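Local coordinates for carboxymuconolactone decarboxylase family protein (Thermotoga maritima, PDB 1VKE) that belongs to the AhpD-like carboxymuconolactone decarboxylase family and possibly acts in the antioxidative response, perhaps with peroxiredoxin activity, at residues His78-Arg81 with Cys82-Gly86; Val115-Leu118 with Glu119-Glu123. All blocks are in the same frame, centred on the assembly; numbering follows the deposited sequence.

Contact 1: residues His78-Arg81 with Cys82-Gly86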
# COMPACT_ATOMS: atom_id res chain seq x y z
N HIS E 78 -14.28 12.50 2.74
CA HIS E 78 -13.60 13.82 2.86
C HIS E 78 -14.04 14.83 1.80
O HIS E 78 -14.02 16.04 2.05
CB HIS E 78 -12.10 13.62 2.90
CG HIS E 78 -11.66 12.96 4.15
ND1 HIS E 78 -11.73 13.58 5.39
CD2 HIS E 78 -11.17 11.72 4.38
CE1 HIS E 78 -11.32 12.72 6.31
NE2 HIS E 78 -10.94 11.60 5.72
N LEU E 79 -14.42 14.37 0.62
CA LEU E 79 -14.97 15.28 -0.39
C LEU E 79 -16.24 15.90 0.14
O LEU E 79 -16.48 17.11 -0.01
CB LEU E 79 -15.29 14.58 -1.72
CG LEU E 79 -14.11 14.40 -2.68
CD1 LEU E 79 -14.49 13.49 -3.86
CD2 LEU E 79 -13.57 15.76 -3.18
N VAL E 80 -17.13 15.09 0.72
CA VAL E 80 -18.36 15.69 1.30
C VAL E 80 -18.00 16.80 2.30
O VAL E 80 -18.55 17.90 2.28
CB VAL E 80 -19.28 14.63 1.95
CG1 VAL E 80 -20.45 15.24 2.66
CG2 VAL E 80 -19.74 13.64 0.91
N ARG E 81 -17.08 16.47 3.22
CA ARG E 81 -16.74 17.42 4.28
C ARG E 81 -16.09 18.66 3.68
O ARG E 81 -16.36 19.80 4.12
CB ARG E 81 -15.75 16.76 5.23
CG ARG E 81 -16.32 15.65 6.05
CD ARG E 81 -17.27 16.14 7.12
NE ARG E 81 -16.57 17.09 8.00
CZ ARG E 81 -16.88 18.38 8.16
NH1 ARG E 81 -17.92 18.92 7.54
NH2 ARG E 81 -16.14 19.13 8.97
N CYS E 82 -15.21 18.48 2.68
CA CYS E 82 -14.57 19.66 2.02
C CYS E 82 -15.64 20.58 1.40
O CYS E 82 -15.60 21.81 1.54
CB CYS E 82 -13.61 19.24 0.93
SG CYS E 82 -12.05 18.51 1.59
N VAL E 83 -16.56 19.99 0.69
CA VAL E 83 -17.67 20.78 0.11
C VAL E 83 -18.50 21.49 1.18
O VAL E 83 -18.78 22.72 1.09
CB VAL E 83 -18.57 19.87 -0.79
CG1 VAL E 83 -19.87 20.54 -1.19
CG2 VAL E 83 -17.77 19.44 -2.02
N GLN E 84 -18.86 20.75 2.22
CA GLN E 84 -19.62 21.33 3.35
C GLN E 84 -18.91 22.51 3.99
O GLN E 84 -19.56 23.47 4.41
CB GLN E 84 -19.91 20.27 4.42
CG GLN E 84 -20.92 19.20 3.99
CD GLN E 84 -21.17 18.12 5.04
OE1 GLN E 84 -20.25 17.75 5.78
NE2 GLN E 84 -22.41 17.63 5.12
N GLU E 85 -17.60 22.44 4.07
CA GLU E 85 -16.77 23.47 4.68
C GLU E 85 -16.36 24.57 3.69
O GLU E 85 -15.53 25.42 4.03
CB GLU E 85 -15.54 22.85 5.33
CG GLU E 85 -15.83 21.94 6.50
CD GLU E 85 -16.47 22.65 7.69
OE1 GLU E 85 -16.34 23.89 7.83
OE2 GLU E 85 -17.09 21.93 8.49
N GLY E 86 -16.95 24.56 2.50
CA GLY E 86 -16.82 25.69 1.58
C GLY E 86 -15.57 25.65 0.71
O GLY E 86 -15.19 26.66 0.13
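Arg81 folds its guanidinium forward, toward the C-terminal end of helix 72-84, and meets Glu85 and Gln84 with its edge in the conformer described; a second was modelled, so this grip may not be permanent. The charged part is a salt bridge in which two nitrogens converge on one oxygen: NH2 of Arg81 lies 3.0 Å from OE2 of Glu85, and NH1 of Arg81 makes a longer bond of 3.3 Å to the same OE2. That oxygen lies 9° out of the guanidinium plane, whereas the carboxylate stands almost perpendicular to it and is approached from its anti side. Successive bends at chi2 and chi3 (-72° and -58°) fold the arginine over toward its i+4 partner. With an alanine in place of Glu85, Arg81 NH2 would probably lose its carboxylate partner, leaving the group held through Glu59 and Gln84.

NH1 also donates to a neutral acceptor, OE1 of Gln84, at 3.1 Å from Arg81 NH1 and again near the guanidinium plane. The amide's other end is held by the backbone oxygen of Ile131. Van der Waals contact is modest: CG1 of Val80 lies alongside the amide, 3.8 Å from Gln84 CD.

Backbone bonds follow the i to i+4 pattern, from Cys82 N to His78 O at 2.8 Å through Glu85 N to Arg81 O at 2.9 Å. Gly86, with positive phi, then closes the helix as the C-prime residue of a Schellman motif, its N bonded to Val83 O and Ala87 N to Cys82 O.

Glu59 of helix 55-68 links two residues of this turn, forming a salt bridge with Arg81 NE and a hydrogen bond with His78 ND1. Cys82 packs on Leu60 of that same helix, while Leu79, Val80 and Val83 pack against helix 108-127.

Contact 2: residues Val115-Leu118 with Glu119-Glu123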
# COMPACT_ATOMS: atom_id res chain seq x y z
N VAL E 115 -13.44 12.90 -8.98
CA VAL E 115 -13.95 14.03 -9.77
C VAL E 115 -15.41 13.81 -10.11
O VAL E 115 -16.22 14.75 -10.00
CB VAL E 115 -13.08 14.27 -11.02
CG1 VAL E 115 -13.78 15.24 -11.98
CG2 VAL E 115 -11.75 14.89 -10.55
N GLY E 116 -15.77 12.58 -10.40
CA GLY E 116 -17.16 12.21 -10.66
C GLY E 116 -18.09 12.45 -9.48
O GLY E 116 -19.20 13.00 -9.62
N PHE E 117 -17.61 12.08 -8.30
CA PHE E 117 -18.34 12.28 -7.09
C PHE E 117 -18.48 13.75 -6.76
O PHE E 117 -19.55 14.21 -6.39
CB PHE E 117 -17.68 11.55 -5.95
CG PHE E 117 -18.52 11.48 -4.73
CD1 PHE E 117 -19.74 10.82 -4.74
CD2 PHE E 117 -18.12 12.10 -3.58
CE1 PHE E 117 -20.54 10.77 -3.60
CE2 PHE E 117 -18.90 12.04 -2.42
CZ PHE E 117 -20.10 11.38 -2.44
N LEU E 118 -17.40 14.51 -6.93
CA LEU E 118 -17.46 15.96 -6.71
C LEU E 118 -18.52 16.58 -7.63
O LEU E 118 -19.31 17.45 -7.21
CB LEU E 118 -16.11 16.58 -6.94
CG LEU E 118 -15.99 18.09 -6.79
CD1 LEU E 118 -16.38 18.53 -5.41
CD2 LEU E 118 -14.59 18.56 -7.13
N GLU E 119 -18.57 16.12 -8.87
CA GLU E 119 -19.59 16.64 -9.82
C GLU E 119 -20.99 16.36 -9.32
O GLU E 119 -21.88 17.25 -9.43
CB GLU E 119 -19.34 16.11 -11.22
CG GLU E 119 -18.17 16.87 -11.81
CD GLU E 119 -17.67 16.35 -13.14
OE1 GLU E 119 -18.24 15.36 -13.65
OE2 GLU E 119 -16.70 16.95 -13.67
N GLU E 120 -21.20 15.17 -8.76
CA GLU E 120 -22.50 14.83 -8.17
C GLU E 120 -22.86 15.77 -7.02
O GLU E 120 -24.01 16.26 -6.93
CB GLU E 120 -22.49 13.38 -7.68
CG GLU E 120 -23.84 12.88 -7.20
CD GLU E 120 -23.78 11.43 -6.70
OE1 GLU E 120 -22.80 10.70 -7.06
OE2 GLU E 120 -24.72 11.04 -5.95
N LEU E 121 -21.89 16.06 -6.15
CA LEU E 121 -22.12 16.98 -5.03
C LEU E 121 -22.44 18.40 -5.53
O LEU E 121 -23.31 19.06 -4.99
CB LEU E 121 -20.89 17.05 -4.11
CG LEU E 121 -20.53 15.72 -3.44
CD1 LEU E 121 -19.24 15.84 -2.66
CD2 LEU E 121 -21.66 15.23 -2.56
N ARG E 122 -21.72 18.86 -6.54
CA ARG E 122 -21.98 20.21 -7.12
C ARG E 122 -23.36 20.30 -7.75
O ARG E 122 -24.02 21.34 -7.66
CB ARG E 122 -20.89 20.64 -8.11
CG ARG E 122 -19.50 20.88 -7.46
CD ARG E 122 -19.50 21.85 -6.30
NE ARG E 122 -18.14 22.08 -5.83
CZ ARG E 122 -17.82 22.62 -4.66
NH1 ARG E 122 -18.75 23.03 -3.83
NH2 ARG E 122 -16.53 22.74 -4.36
N GLU E 123 -23.82 19.19 -8.34
CA GLU E 123 -25.17 19.15 -8.91
C GLU E 123 -26.25 19.21 -7.78
O GLU E 123 -27.23 19.95 -7.91
CB GLU E 123 -25.30 17.93 -9.83
CG GLU E 123 -26.68 17.68 -10.44
CD GLU E 123 -27.00 18.60 -11.61
OE1 GLU E 123 -26.09 19.38 -12.05
OE2 GLU E 123 -28.17 18.54 -12.11
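Phe117 and Leu121, one turn apart on helix 108-127, make the apolar contact: CG of Leu121 sits over one ring face, 4.1 Å above its plane and displaced toward the rim, and CD1 of Leu121 comes within 3.8 Å of Phe117 CE2. The ring's CG is anti to the backbone N (chi1 -169°), which lets the ring lean toward Leu121 and cross its side chain. Next to it, Glu120 OE1 approaches Phe117 CD1 at 3.8 Å, its carboxylate steeply inclined to the ring. Leu118 and Arg122 run side by side, with CD1 of Leu118 4.0 Å from NE of Arg122.

Beneath these side chains lie four i to i+4 backbone bonds, the shortest including Arg122 N to Leu118 O at 2.9 Å. Farther out, Tyr15 packs on both Phe117 and Leu121, and the backbone N of Glu14 binds Glu120 OE1. Arg122 is directed by salt bridges from NE to Asp89 and from NH1 to Glu125, with NH2 bonded to Ala87 O.

Across the two segments the side chains therefore meet through van der Waals contact, while the polar ends of Glu120 and Arg122 tie this helix to the N-terminal end of the modelled chain and to the start of helix 89-103.

Overall arrangement
Contacts 1 and 2 each lie within one helix, and their centres are 11 Å apart. Contact 1, on helix 72-84, is the more buried and lies nearer the middle of the chain; contact 2, on helix 108-127, has both buried and exposed residues. Their apolar sides touch directly: Val80 CG2 reaches Phe117 CE2 at 3.8 Å, and Val83 CG2 reaches Leu118 CD1 at 3.8 Å. The chemistry differs, since contact 1 has a salt bridge and an amide hydrogen bond between its segments, whereas the side chains of contact 2 meet by packing. Glu120 and Arg122 find polar partners outside the segments, some on the same helix; Arg81 likewise has Glu59.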